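Threonine phosphate decarboxylase-like enzyme (Sulfurospirillum multivorans, PDB 6OUX) decarboxylates L-serine O-phosphate to ethanolamine O-phosphate with pyridoxal phosphate as cofactor, supplying the precursor of the nucleotide-loop linkage in norcobamides. Local coordinates at residues H79-Q84 against L272-G277; V121-L126 against E143-P148; D153-D158 against Y320-M325; Y350-R355 against N379-A384. One frame throughout, in Å; residues are numbered along the deposited sequence.

Contact 1: residues H79-Q84 against L272-G277; sequences HYPSQQ and LWNING
P81 packs its ring against I275, and the van der Waals part of this loop-to-loop meeting centres on that pair. P81 CB lies 4.0 Å from I275 CG2, while P81 CG comes within 3.5 Å of the I275 carbonyl O. I275 CG2, set between the backbone N and the carbonyl carbon of its own residue, also sits 3.8 Å from S82 O. N274 crosses the proline ring at about a right angle, with N274 OD1 4.0 Å from P81 CG. At the other end of the contact the amide of Q84 comes up to the indole edge of W273, close to the ring plane, the two planes being turned 66° apart. The indole reaches that place because W273 swings CG away from its backbone N (chi1 159°).

Polar groups look elsewhere. I275 O is buried without any hydrogen-bond partner, and its nearby N274 OD1, 2.9 Å off, is another acceptor. S82 OG bonds to E280 on helix 277-286, and N276 uses OD1 to cap the N-terminus of that helix at G279 N.

The second subunit lies close by: Y80 OH bonds to its K244, and N274 packs on its R252. Loops meeting at such an interface fit the dimer of a fold-type I pyridoxal phosphate enzyme.

Contact 2: residues V121-L126 against E143-P148; sequences VQKVAL and EVVYFP
V124 and L126 pair with E143-F147 as neighbouring parallel strands, 123-128 and 143-148, the latter outermost within the chain in the seven-stranded sheet of a class I/II aminotransferase-like fold. The hydrogen-bond ladder is regular. V124 gives its N-H to E143 O (3.0 Å) and takes V145 N on its own O (2.9 Å). L126 repeats the pattern, donating to V145 O (2.9 Å) and accepting from F147 N (2.8 Å). Both bonds at V145 are nearly straight, 171° at the hydrogen for its N-H and 167° for the one its carbonyl accepts. At the start of the ladder E143 N reaches Q122 O from well above the carbonyl plane.

K123 and A125 turn their backbone groups the other way. K123 N goes to D172 OD2; the backbone bonds of K123 are with T173, and those of A125 with T173 and V175. K123 keeps its chain extended beyond CG, which brings NZ only to a long salt bridge with E143 OE1 (4.0 Å); its stronger partner is E169 on helix 159-169. On that same face A125 lies beside V145, and this helix packs over both.

On the other face V124 and V144 run side by side. L126 holds CG beside its own backbone N (chi1 -51°), and L126 CD1 touches both V144 CG1, at 3.8 Å, and Y146 CE1, at 3.9 Å.

Contact 3: residues D153-D158 against Y320-M325; sequences DDYSFD and YVYPSM
D154, with the largest buried surface here, sets its carboxylate between Y320 and P323. Its OD1 takes a hydrogen bond from Y320 OH, lying at that phenol's edge near the ring plane. Y320 holds CG away from its backbone N (chi1 -176°), carrying the phenol out to D154. The modelled separation of D154 OD1 and Y320 OH, 2.4 Å, is very short, so the exact length is doubtful. D154 OD2 rests 3.4 Å from CG of P323, whose ring the carboxylate side chain crosses at about a right angle.

The Y322 ring has CE2 of Y155 over one face, offset toward the rim, and CD2 of Y320 over the opposite face. Y155 and Y322 meet obliquely, their planes 58° apart and CE2 of Y155 3.8 Å from CE1 of Y322. D154 and Y155 occupy the middle of a type I' turn, D153 to S156.

Of two waters, one donates to D154 O (3.0 Å) and to P323 O (2.8 Å); the other bonds both phenol oxygens, Y155 OH and Y322 OH, which also bond to E364 N and E151 OE2 respectively. Polar links as well as aromatic packing thus hold this turn to strand 320-321 and the residues that follow it.

Contact 4: residues Y350-R355 against N379-A384; sequences YGIYVR and NCIVMA
A384 lays its CB over the face of the Y350 ring, a CH-pi contact in which the methyl sits 3.6 Å from the ring centroid and only 10° off the normal. Y350 has CG beside its own backbone N (chi1 -55°), which spreads the ring under the helix. Its hydroxyl goes further along that helix, to a hydrogen bond with S387 OG.

The aliphatic contacts belong to I352. I352 CD1, at the end of an extended arm, reaches the helix surface among three residues: 3.9 Å from A384 CB, 4.0 Å from I381 CG1 and 3.8 Å from the backbone O of C380. The side chains of I352 and I381 slant across each other, and the second branch of I352, CG2, also approaches I381 CG1, at 4.1 Å.

Between Y350 and I352, G351 takes a positive phi (58°) and ends helix 339-350, sending the chain into strand 352-356, which carries R355, a residue that probably binds O-phospho-L-serine. Helix 375-388 covers the start of this strand, with I45 of neighbouring strand 45-46 touching I352 and I381, L346 of helix 339-350 against A384, and F309 of helix 289-314 against I381 and V382.

In the fold
Contact 2 sits at the edge of the seven-stranded sheet, whereas contacts 3 and 4 both reach the five-stranded sheet, at strands 320-321 and 352-356. Contact 3 links the two sheets: it touches contact 2, where F147 packs on D158, and its centre is about 22 Å from those of contacts 2 and 4. Contact 1 stands apart, about 40 Å centre to centre from contact 3 and on the opposite side of the chain's centre, next to the second subunit. Along the chain contact 2 nests inside the loop closed by contact 1, contact 3 crosses that loop, and contact 4 closes last, packing a helix on strand 352-356 of the five-stranded sheet.

Contact 1: residues H79-Q84 against L272-G277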
loop_
_atom_site.group_PDB
_atom_site.type_symbol
_atom_site.label_atom_id
_atom_site.label_comp_id
_atom_site.label_asym_id
_atom_site.label_seq_id
_atom_site.Cartn_x
_atom_site.Cartn_y
_atom_site.Cartn_z
ATOM N N HIS A 79 -4.798 14.858 6.270
ATOM C CA HIS A 79 -4.488 15.513 4.991
ATOM C C HIS A 79 -4.159 14.518 3.898
ATOM O O HIS A 79 -3.688 13.427 4.199
ATOM C CB HIS A 79 -3.326 16.482 5.190
ATOM C CG HIS A 79 -3.715 17.739 5.909
ATOM N ND1 HIS A 79 -2.801 18.700 6.277
ATOM C CD2 HIS A 79 -4.918 18.175 6.351
ATOM C CE1 HIS A 79 -3.426 19.688 6.889
ATOM N NE2 HIS A 79 -4.713 19.390 6.954
ATOM N N TYR A 80 -4.433 14.877 2.640
ATOM C CA TYR A 80 -4.033 14.033 1.506
ATOM C C TYR A 80 -2.502 13.987 1.430
ATOM O O TYR A 80 -1.854 15.022 1.567
ATOM C CB TYR A 80 -4.560 14.525 0.139
ATOM C CG TYR A 80 -5.855 13.895 -0.223
ATOM C CD1 TYR A 80 -5.940 12.869 -1.144
ATOM C CD2 TYR A 80 -7.009 14.278 0.432
ATOM C CE1 TYR A 80 -7.160 12.288 -1.438
ATOM C CE2 TYR A 80 -8.230 13.698 0.144
ATOM C CZ TYR A 80 -8.301 12.713 -0.786
ATOM O OH TYR A 80 -9.545 12.182 -1.026
ATOM N N PRO A 81 -1.942 12.792 1.225
ATOM C CA PRO A 81 -0.494 12.716 1.235
ATOM C C PRO A 81 0.066 13.102 -0.130
ATOM O O PRO A 81 -0.639 13.065 -1.132
ATOM C CB PRO A 81 -0.216 11.252 1.495
ATOM C CG PRO A 81 -1.523 10.619 1.780
ATOM C CD PRO A 81 -2.544 11.466 1.123
ATOM N N SER A 82 1.342 13.438 -0.151
ATOM C CA SER A 82 2.036 13.832 -1.387
ATOM C C SER A 82 2.059 12.726 -2.381
ATOM O O SER A 82 2.024 11.545 -2.015
ATOM C CB SER A 82 3.456 14.252 -1.046
ATOM O OG SER A 82 3.455 15.263 -0.039
ATOM N N GLN A 83 2.109 13.126 -3.653
ATOM C CA GLN A 83 2.073 12.240 -4.781
ATOM C C GLN A 83 3.494 11.823 -5.168
ATOM O O GLN A 83 4.474 12.385 -4.660
ATOM C CB GLN A 83 1.379 12.899 -5.988
ATOM C CG GLN A 83 0.042 13.611 -5.731
ATOM C CD GLN A 83 -0.906 12.856 -4.806
ATOM O OE1 GLN A 83 -1.238 13.333 -3.718
ATOM N NE2 GLN A 83 -1.359 11.680 -5.239
ATOM N N GLN A 84 3.572 10.818 -6.037
ATOM C CA GLN A 84 4.823 10.174 -6.435
ATOM C C GLN A 84 5.955 11.148 -6.785
ATOM O O GLN A 84 7.066 11.061 -6.209
ATOM C CB GLN A 84 4.561 9.157 -7.555
ATOM C CG GLN A 84 5.783 8.408 -8.044
ATOM C CD GLN A 84 6.146 7.154 -7.255
ATOM O OE1 GLN A 84 5.320 6.537 -6.511
ATOM N NE2 GLN A 84 7.378 6.730 -7.444
ATOM N N LEU A 272 -1.988 3.756 -9.373
ATOM C CA LEU A 272 -2.344 2.485 -8.761
ATOM C C LEU A 272 -1.831 2.511 -7.298
ATOM O O LEU A 272 -2.250 1.693 -6.470
ATOM C CB LEU A 272 -1.745 1.345 -9.609
ATOM C CG LEU A 272 -1.517 -0.111 -9.161
ATOM C CD1 LEU A 272 -2.626 -0.700 -8.302
ATOM C CD2 LEU A 272 -1.282 -0.983 -10.400
ATOM N N TRP A 273 -0.983 3.505 -6.985
ATOM C CA TRP A 273 -0.261 3.584 -5.709
ATOM C C TRP A 273 -0.232 4.976 -5.054
ATOM O O TRP A 273 0.122 5.985 -5.675
ATOM C CB TRP A 273 1.177 3.114 -5.909
ATOM C CG TRP A 273 2.123 3.613 -4.858
ATOM C CD1 TRP A 273 3.078 4.591 -4.997
ATOM C CD2 TRP A 273 2.208 3.162 -3.507
ATOM N NE1 TRP A 273 3.753 4.770 -3.815
ATOM C CE2 TRP A 273 3.245 3.904 -2.880
ATOM C CE3 TRP A 273 1.521 2.200 -2.767
ATOM C CZ2 TRP A 273 3.602 3.711 -1.538
ATOM C CZ3 TRP A 273 1.866 2.018 -1.444
ATOM C CH2 TRP A 273 2.906 2.766 -0.842
ATOM N N ASN A 274 -0.538 4.979 -3.765
ATOM C CA ASN A 274 -0.460 6.138 -2.945
ATOM C C ASN A 274 0.237 5.736 -1.630
ATOM O O ASN A 274 -0.029 4.661 -1.062
ATOM C CB ASN A 274 -1.877 6.639 -2.708
ATOM C CG ASN A 274 -1.938 7.783 -1.732
ATOM O OD1 ASN A 274 -1.012 8.605 -1.674
ATOM N ND2 ASN A 274 -3.027 7.842 -0.939
ATOM N N ILE A 275 1.166 6.572 -1.180
ATOM C CA ILE A 275 1.749 6.401 0.146
ATOM C C ILE A 275 0.690 6.807 1.183
ATOM O O ILE A 275 -0.282 7.458 0.856
ATOM C CB ILE A 275 3.028 7.241 0.284
ATOM C CG1 ILE A 275 3.888 6.726 1.433
ATOM C CG2 ILE A 275 2.701 8.734 0.450
ATOM C CD1 ILE A 275 5.277 7.335 1.391
ATOM N N ASN A 276 0.844 6.405 2.432
ATOM C CA ASN A 276 -0.103 6.852 3.454
ATOM C C ASN A 276 0.588 7.951 4.226
ATOM O O ASN A 276 1.789 8.154 4.039
ATOM C CB ASN A 276 -0.593 5.708 4.357
ATOM C CG ASN A 276 0.529 4.813 4.896
ATOM O OD1 ASN A 276 1.666 5.184 4.911
ATOM N ND2 ASN A 276 0.176 3.594 5.352
ATOM N N GLY A 277 -0.135 8.613 5.124
ATOM C CA GLY A 277 0.443 9.720 5.904
ATOM C C GLY A 277 1.696 9.307 6.655
ATOM O O GLY A 277 2.716 10.009 6.654
#

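Contact 2: residues V121-L126 against E143-P148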
loop_
_atom_site.group_PDB
_atom_site.type_symbol
_atom_site.label_atom_id
_atom_site.label_comp_id
_atom_site.label_asym_id
_atom_site.label_seq_id
_atom_site.Cartn_x
_atom_site.Cartn_y
_atom_site.Cartn_z
ATOM N N VAL A 121 9.310 -9.465 -19.988
ATOM C CA VAL A 121 9.957 -10.477 -19.186
ATOM C C VAL A 121 9.490 -11.875 -19.632
ATOM O O VAL A 121 8.417 -12.319 -19.283
ATOM C CB VAL A 121 9.671 -10.252 -17.677
ATOM C CG1 VAL A 121 10.417 -11.298 -16.824
ATOM C CG2 VAL A 121 10.009 -8.849 -17.283
ATOM N N GLN A 122 10.326 -12.571 -20.389
ATOM C CA GLN A 122 9.984 -13.879 -20.962
ATOM C C GLN A 122 10.922 -15.031 -20.568
ATOM O O GLN A 122 10.578 -16.202 -20.720
ATOM C CB GLN A 122 10.017 -13.765 -22.489
ATOM C CG GLN A 122 8.921 -12.890 -23.048
ATOM C CD GLN A 122 7.529 -13.417 -22.714
ATOM O OE1 GLN A 122 6.630 -12.642 -22.361
ATOM N NE2 GLN A 122 7.335 -14.739 -22.823
ATOM N N LYS A 123 12.108 -14.716 -20.078
ATOM C CA LYS A 123 12.905 -15.741 -19.424
ATOM C C LYS A 123 13.621 -15.039 -18.308
ATOM O O LYS A 123 14.268 -14.047 -18.560
ATOM C CB LYS A 123 13.869 -16.357 -20.369
ATOM C CG LYS A 123 14.668 -17.490 -19.854
ATOM C CD LYS A 123 15.369 -18.203 -21.026
ATOM C CE LYS A 123 15.972 -19.496 -20.553
ATOM N NZ LYS A 123 16.779 -20.189 -21.592
ATOM N N VAL A 124 13.528 -15.594 -17.097
ATOM C CA VAL A 124 14.169 -15.013 -15.884
ATOM C C VAL A 124 15.023 -16.071 -15.162
ATOM O O VAL A 124 14.641 -17.262 -15.101
ATOM C CB VAL A 124 13.102 -14.415 -14.964
ATOM C CG1 VAL A 124 12.115 -15.457 -14.530
ATOM C CG2 VAL A 124 13.747 -13.650 -13.782
ATOM N N ALA A 125 16.216 -15.664 -14.767
ATOM C CA ALA A 125 17.129 -16.496 -13.978
ATOM C C ALA A 125 17.055 -16.051 -12.509
ATOM O O ALA A 125 17.277 -14.855 -12.193
ATOM C CB ALA A 125 18.546 -16.443 -14.488
ATOM N N LEU A 126 16.685 -17.008 -11.663
ATOM C CA LEU A 126 16.670 -16.845 -10.183
ATOM C C LEU A 126 17.680 -17.769 -9.553
ATOM O O LEU A 126 18.042 -18.817 -10.124
ATOM C CB LEU A 126 15.310 -17.185 -9.614
ATOM C CG LEU A 126 14.077 -16.533 -10.234
ATOM C CD1 LEU A 126 12.829 -17.090 -9.532
ATOM C CD2 LEU A 126 14.157 -15.037 -10.032
ATOM N N GLU A 143 9.398 -18.312 -19.070
ATOM C CA GLU A 143 10.235 -19.348 -18.495
ATOM C C GLU A 143 10.994 -18.856 -17.242
ATOM O O GLU A 143 11.394 -17.695 -17.179
ATOM C CB GLU A 143 11.272 -19.739 -19.520
ATOM C CG GLU A 143 10.702 -20.283 -20.818
ATOM C CD GLU A 143 11.789 -20.727 -21.793
ATOM O OE1 GLU A 143 12.920 -21.021 -21.350
ATOM O OE2 GLU A 143 11.499 -20.781 -23.002
ATOM N N VAL A 144 11.187 -19.739 -16.269
ATOM C CA VAL A 144 12.065 -19.478 -15.095
ATOM C C VAL A 144 13.188 -20.533 -15.089
ATOM O O VAL A 144 12.898 -21.706 -15.243
ATOM C CB VAL A 144 11.252 -19.540 -13.800
ATOM C CG1 VAL A 144 12.102 -19.162 -12.592
ATOM C CG2 VAL A 144 10.043 -18.601 -13.883
ATOM N N VAL A 145 14.430 -20.129 -14.969
ATOM C CA VAL A 145 15.597 -21.046 -14.795
ATOM C C VAL A 145 16.284 -20.713 -13.444
ATOM O O VAL A 145 16.220 -19.559 -12.983
ATOM C CB VAL A 145 16.591 -20.974 -15.955
ATOM C CG1 VAL A 145 15.954 -21.589 -17.217
ATOM C CG2 VAL A 145 17.095 -19.547 -16.212
ATOM N N TYR A 146 16.874 -21.708 -12.800
ATOM C CA TYR A 146 17.351 -21.557 -11.417
ATOM C C TYR A 146 18.807 -21.836 -11.430
ATOM O O TYR A 146 19.200 -22.808 -12.028
ATOM C CB TYR A 146 16.636 -22.567 -10.468
ATOM C CG TYR A 146 15.212 -22.203 -10.209
ATOM C CD1 TYR A 146 14.899 -21.213 -9.269
ATOM C CD2 TYR A 146 14.181 -22.736 -10.965
ATOM C CE1 TYR A 146 13.586 -20.849 -9.017
ATOM C CE2 TYR A 146 12.875 -22.344 -10.769
ATOM C CZ TYR A 146 12.577 -21.424 -9.761
ATOM O OH TYR A 146 11.283 -21.044 -9.512
ATOM N N PHE A 147 19.617 -20.963 -10.870
ATOM C CA PHE A 147 21.017 -21.270 -10.535
ATOM C C PHE A 147 21.096 -21.820 -9.072
ATOM O O PHE A 147 20.656 -21.132 -8.159
ATOM C CB PHE A 147 21.859 -19.986 -10.655
ATOM C CG PHE A 147 23.330 -20.217 -10.421
ATOM C CD1 PHE A 147 24.120 -20.731 -11.432
ATOM C CD2 PHE A 147 23.900 -19.962 -9.186
ATOM C CE1 PHE A 147 25.445 -21.007 -11.225
ATOM C CE2 PHE A 147 25.240 -20.224 -8.965
ATOM C CZ PHE A 147 26.011 -20.745 -9.990
ATOM N N PRO A 148 21.607 -23.063 -8.860
ATOM C CA PRO A 148 21.619 -23.645 -7.495
ATOM C C PRO A 148 22.804 -23.207 -6.709
ATOM O O PRO A 148 23.885 -23.364 -7.164
ATOM C CB PRO A 148 21.695 -25.156 -7.766
ATOM C CG PRO A 148 22.400 -25.250 -9.090
ATOM C CD PRO A 148 21.865 -24.105 -9.884
#

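Contact 3: residues D153-D158 against Y320-M325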
loop_
_atom_site.group_PDB
_atom_site.type_symbol
_atom_site.label_atom_id
_atom_site.label_comp_id
_atom_site.label_asym_id
_atom_site.label_seq_id
_atom_site.Cartn_x
_atom_site.Cartn_y
_atom_site.Cartn_z
ATOM N N ASP A 153 29.446 -25.054 -0.189
ATOM C CA ASP A 153 30.187 -23.813 -0.220
ATOM C C ASP A 153 29.518 -22.742 0.647
ATOM O O ASP A 153 29.623 -21.593 0.338
ATOM C CB ASP A 153 30.281 -23.180 -1.641
ATOM C CG ASP A 153 30.533 -24.187 -2.773
ATOM O OD1 ASP A 153 31.280 -25.158 -2.603
ATOM O OD2 ASP A 153 29.980 -23.954 -3.889
ATOM N N ASP A 154 28.802 -23.125 1.700
ATOM C CA ASP A 154 28.116 -22.166 2.563
ATOM C C ASP A 154 27.114 -21.332 1.747
ATOM O O ASP A 154 26.824 -20.183 2.109
ATOM C CB ASP A 154 29.137 -21.222 3.279
ATOM C CG ASP A 154 29.816 -21.847 4.481
ATOM O OD1 ASP A 154 29.277 -22.776 5.090
ATOM O OD2 ASP A 154 30.914 -21.344 4.847
ATOM N N TYR A 155 26.572 -21.907 0.646
ATOM C CA TYR A 155 25.648 -21.184 -0.223
ATOM C C TYR A 155 26.269 -19.943 -0.834
ATOM O O TYR A 155 25.544 -19.050 -1.279
ATOM C CB TYR A 155 24.372 -20.786 0.523
ATOM C CG TYR A 155 23.582 -22.013 0.961
ATOM C CD1 TYR A 155 22.885 -22.795 0.025
ATOM C CD2 TYR A 155 23.564 -22.399 2.285
ATOM C CE1 TYR A 155 22.183 -23.881 0.400
ATOM C CE2 TYR A 155 22.839 -23.481 2.680
ATOM C CZ TYR A 155 22.169 -24.258 1.734
ATOM O OH TYR A 155 21.432 -25.357 2.151
ATOM N N SER A 156 27.595 -19.964 -0.906
ATOM C CA SER A 156 28.427 -18.903 -1.478
ATOM C C SER A 156 28.174 -18.836 -2.956
ATOM O O SER A 156 28.119 -19.862 -3.633
ATOM C CB SER A 156 29.909 -19.264 -1.265
ATOM O OG SER A 156 30.773 -18.237 -1.636
ATOM N N PHE A 157 27.998 -17.622 -3.423
ATOM C CA PHE A 157 27.662 -17.342 -4.804
ATOM C C PHE A 157 28.955 -17.372 -5.632
ATOM O O PHE A 157 29.843 -16.491 -5.493
ATOM C CB PHE A 157 27.032 -15.956 -4.828
ATOM C CG PHE A 157 26.517 -15.565 -6.141
ATOM C CD1 PHE A 157 25.301 -16.041 -6.578
ATOM C CD2 PHE A 157 27.280 -14.760 -6.960
ATOM C CE1 PHE A 157 24.831 -15.696 -7.827
ATOM C CE2 PHE A 157 26.830 -14.404 -8.192
ATOM C CZ PHE A 157 25.603 -14.854 -8.628
ATOM N N ASP A 158 29.103 -18.421 -6.427
ATOM C CA ASP A 158 30.241 -18.517 -7.338
ATOM C C ASP A 158 29.955 -17.689 -8.655
ATOM O O ASP A 158 29.143 -18.086 -9.526
ATOM C CB ASP A 158 30.530 -19.979 -7.621
ATOM C CG ASP A 158 31.648 -20.178 -8.651
ATOM O OD1 ASP A 158 31.917 -19.272 -9.461
ATOM O OD2 ASP A 158 32.250 -21.268 -8.638
ATOM N N TYR A 320 25.531 -25.790 13.008
ATOM C CA TYR A 320 26.378 -25.093 12.074
ATOM C C TYR A 320 25.721 -23.763 11.732
ATOM O O TYR A 320 24.512 -23.736 11.397
ATOM C CB TYR A 320 26.574 -25.963 10.821
ATOM C CG TYR A 320 27.508 -25.357 9.851
ATOM C CD1 TYR A 320 28.867 -25.471 10.030
ATOM C CD2 TYR A 320 27.055 -24.605 8.800
ATOM C CE1 TYR A 320 29.761 -24.871 9.141
ATOM C CE2 TYR A 320 27.920 -23.999 7.922
ATOM C CZ TYR A 320 29.271 -24.153 8.081
ATOM O OH TYR A 320 30.131 -23.559 7.201
ATOM N N VAL A 321 26.500 -22.682 11.837
ATOM C CA VAL A 321 26.026 -21.343 11.592
ATOM C C VAL A 321 26.541 -20.878 10.234
ATOM O O VAL A 321 27.759 -20.814 10.011
ATOM C CB VAL A 321 26.531 -20.338 12.657
ATOM C CG1 VAL A 321 25.777 -19.030 12.480
ATOM C CG2 VAL A 321 26.315 -20.851 14.055
ATOM N N TYR A 322 25.650 -20.576 9.308
ATOM C CA TYR A 322 26.094 -20.154 7.974
ATOM C C TYR A 322 26.578 -18.744 7.994
ATOM O O TYR A 322 26.006 -17.946 8.715
ATOM C CB TYR A 322 25.033 -20.342 6.888
ATOM C CG TYR A 322 24.755 -21.830 6.586
ATOM C CD1 TYR A 322 25.553 -22.571 5.693
ATOM C CD2 TYR A 322 23.728 -22.470 7.221
ATOM C CE1 TYR A 322 25.300 -23.940 5.481
ATOM C CE2 TYR A 322 23.439 -23.795 7.001
ATOM C CZ TYR A 322 24.238 -24.541 6.142
ATOM O OH TYR A 322 23.922 -25.849 5.993
ATOM N N PRO A 323 27.661 -18.423 7.230
ATOM C CA PRO A 323 28.191 -17.078 7.296
ATOM C C PRO A 323 27.150 -16.100 6.825
ATOM O O PRO A 323 26.417 -16.430 5.911
ATOM C CB PRO A 323 29.355 -17.063 6.286
ATOM C CG PRO A 323 29.516 -18.431 5.780
ATOM C CD PRO A 323 28.493 -19.331 6.430
ATOM N N SER A 324 27.124 -14.906 7.404
ATOM C CA SER A 324 26.114 -13.926 7.117
ATOM C C SER A 324 26.617 -12.499 7.283
ATOM O O SER A 324 27.435 -12.224 8.162
ATOM C CB SER A 324 24.954 -14.136 8.058
ATOM O OG SER A 324 23.900 -13.261 7.807
ATOM N N MET A 325 26.108 -11.612 6.423
ATOM C CA MET A 325 26.245 -10.158 6.579
ATOM C C MET A 325 24.899 -9.498 6.499
ATOM O O MET A 325 24.753 -8.422 5.962
ATOM C CB MET A 325 27.112 -9.662 5.501
ATOM C CG MET A 325 28.506 -10.204 5.698
ATOM S SD MET A 325 29.499 -8.862 6.419
ATOM C CE MET A 325 29.831 -8.583 4.820
HETATM O O HOH W 1 25.540 -18.157 3.914
HETATM O O HOH W 2 21.555 -25.906 4.538
#

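Contact 4: residues Y350-R355 against N379-A384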
loop_
_atom_site.group_PDB
_atom_site.type_symbol
_atom_site.label_atom_id
_atom_site.label_comp_id
_atom_site.label_asym_id
_atom_site.label_seq_id
_atom_site.Cartn_x
_atom_site.Cartn_y
_atom_site.Cartn_z
ATOM N N TYR A 350 10.447 -21.121 26.256
ATOM C CA TYR A 350 11.107 -19.803 26.345
ATOM C C TYR A 350 10.390 -18.628 25.742
ATOM O O TYR A 350 10.851 -17.482 25.861
ATOM C CB TYR A 350 12.493 -19.893 25.743
ATOM C CG TYR A 350 13.336 -20.952 26.345
ATOM C CD1 TYR A 350 13.301 -22.240 25.840
ATOM C CD2 TYR A 350 14.192 -20.688 27.419
ATOM C CE1 TYR A 350 14.087 -23.245 26.376
ATOM C CE2 TYR A 350 15.009 -21.701 27.939
ATOM C CZ TYR A 350 14.922 -22.970 27.421
ATOM O OH TYR A 350 15.665 -24.020 27.879
ATOM N N GLY A 351 9.226 -18.861 25.145
ATOM C CA GLY A 351 8.543 -17.846 24.370
ATOM C C GLY A 351 9.302 -17.224 23.165
ATOM O O GLY A 351 9.051 -16.080 22.780
ATOM N N ILE A 352 10.198 -17.982 22.570
ATOM C CA ILE A 352 11.004 -17.482 21.448
ATOM C C ILE A 352 10.473 -18.071 20.165
ATOM O O ILE A 352 10.458 -19.310 20.063
ATOM C CB ILE A 352 12.468 -17.872 21.641
ATOM C CG1 ILE A 352 13.030 -17.136 22.901
ATOM C CG2 ILE A 352 13.284 -17.492 20.417
ATOM C CD1 ILE A 352 14.430 -17.533 23.325
ATOM N N TYR A 353 10.090 -17.206 19.193
ATOM C CA TYR A 353 9.667 -17.655 17.823
ATOM C C TYR A 353 10.769 -17.475 16.770
ATOM O O TYR A 353 11.301 -16.370 16.626
ATOM C CB TYR A 353 8.466 -16.860 17.356
ATOM C CG TYR A 353 7.610 -17.501 16.311
ATOM C CD1 TYR A 353 7.768 -18.844 15.929
ATOM C CD2 TYR A 353 6.602 -16.781 15.731
ATOM C CE1 TYR A 353 6.956 -19.418 14.954
ATOM C CE2 TYR A 353 5.790 -17.366 14.772
ATOM C CZ TYR A 353 5.966 -18.686 14.405
ATOM O OH TYR A 353 5.147 -19.264 13.447
ATOM N N VAL A 354 11.134 -18.560 16.089
ATOM C CA VAL A 354 12.103 -18.511 14.982
ATOM C C VAL A 354 11.465 -19.198 13.768
ATOM O O VAL A 354 10.401 -19.815 13.893
ATOM C CB VAL A 354 13.487 -19.113 15.334
ATOM C CG1 VAL A 354 14.040 -18.489 16.584
ATOM C CG2 VAL A 354 13.479 -20.648 15.466
ATOM N N ARG A 355 12.067 -19.026 12.592
ATOM C CA ARG A 355 11.435 -19.375 11.311
ATOM C C ARG A 355 12.062 -20.678 10.814
ATOM O O ARG A 355 13.305 -20.810 10.669
ATOM C CB ARG A 355 11.574 -18.164 10.309
ATOM C CG ARG A 355 10.971 -18.269 8.888
ATOM C CD ARG A 355 9.522 -18.655 9.015
ATOM N NE ARG A 355 8.703 -18.553 7.813
ATOM C CZ ARG A 355 8.676 -19.436 6.809
ATOM N NH1 ARG A 355 9.538 -20.452 6.758
ATOM N NH2 ARG A 355 7.801 -19.253 5.818
ATOM N N ASN A 379 20.952 -12.916 23.894
ATOM C CA ASN A 379 21.519 -13.770 24.935
ATOM C C ASN A 379 20.515 -14.865 25.289
ATOM O O ASN A 379 20.903 -16.023 25.424
ATOM C CB ASN A 379 21.906 -12.906 26.147
ATOM C CG ASN A 379 22.753 -13.651 27.168
ATOM O OD1 ASN A 379 23.830 -14.178 26.859
ATOM N ND2 ASN A 379 22.270 -13.685 28.430
ATOM N N CYS A 380 19.238 -14.497 25.404
ATOM C CA CYS A 380 18.163 -15.435 25.699
ATOM C C CYS A 380 18.038 -16.538 24.621
ATOM O O CYS A 380 17.870 -17.721 24.899
ATOM C CB CYS A 380 16.807 -14.701 25.802
ATOM S SG CYS A 380 16.665 -13.630 27.276
ATOM N N ILE A 381 18.144 -16.129 23.383
ATOM C CA ILE A 381 18.122 -17.085 22.292
ATOM C C ILE A 381 19.295 -18.058 22.393
ATOM O O ILE A 381 19.121 -19.260 22.232
ATOM C CB ILE A 381 18.115 -16.339 20.938
ATOM C CG1 ILE A 381 16.833 -15.561 20.775
ATOM C CG2 ILE A 381 18.236 -17.338 19.826
ATOM C CD1 ILE A 381 16.828 -14.588 19.617
ATOM N N VAL A 382 20.492 -17.549 22.614
ATOM C CA VAL A 382 21.649 -18.401 22.640
ATOM C C VAL A 382 21.504 -19.435 23.817
ATOM O O VAL A 382 21.812 -20.641 23.686
ATOM C CB VAL A 382 22.961 -17.594 22.816
ATOM C CG1 VAL A 382 24.123 -18.574 22.979
ATOM C CG2 VAL A 382 23.217 -16.681 21.621
ATOM N N MET A 383 21.089 -18.904 24.957
ATOM C CA MET A 383 20.870 -19.712 26.164
ATOM C C MET A 383 19.856 -20.805 25.906
ATOM O O MET A 383 20.153 -21.966 26.152
ATOM C CB MET A 383 20.468 -18.835 27.374
ATOM C CG MET A 383 21.690 -18.278 28.112
ATOM S SD MET A 383 21.412 -17.129 29.515
ATOM C CE MET A 383 23.025 -17.349 30.271
ATOM N N ALA A 384 18.681 -20.409 25.415
ATOM C CA ALA A 384 17.628 -21.343 25.041
ATOM C C ALA A 384 18.070 -22.426 24.091
ATOM O O ALA A 384 17.861 -23.629 24.388
ATOM C CB ALA A 384 16.441 -20.617 24.485
#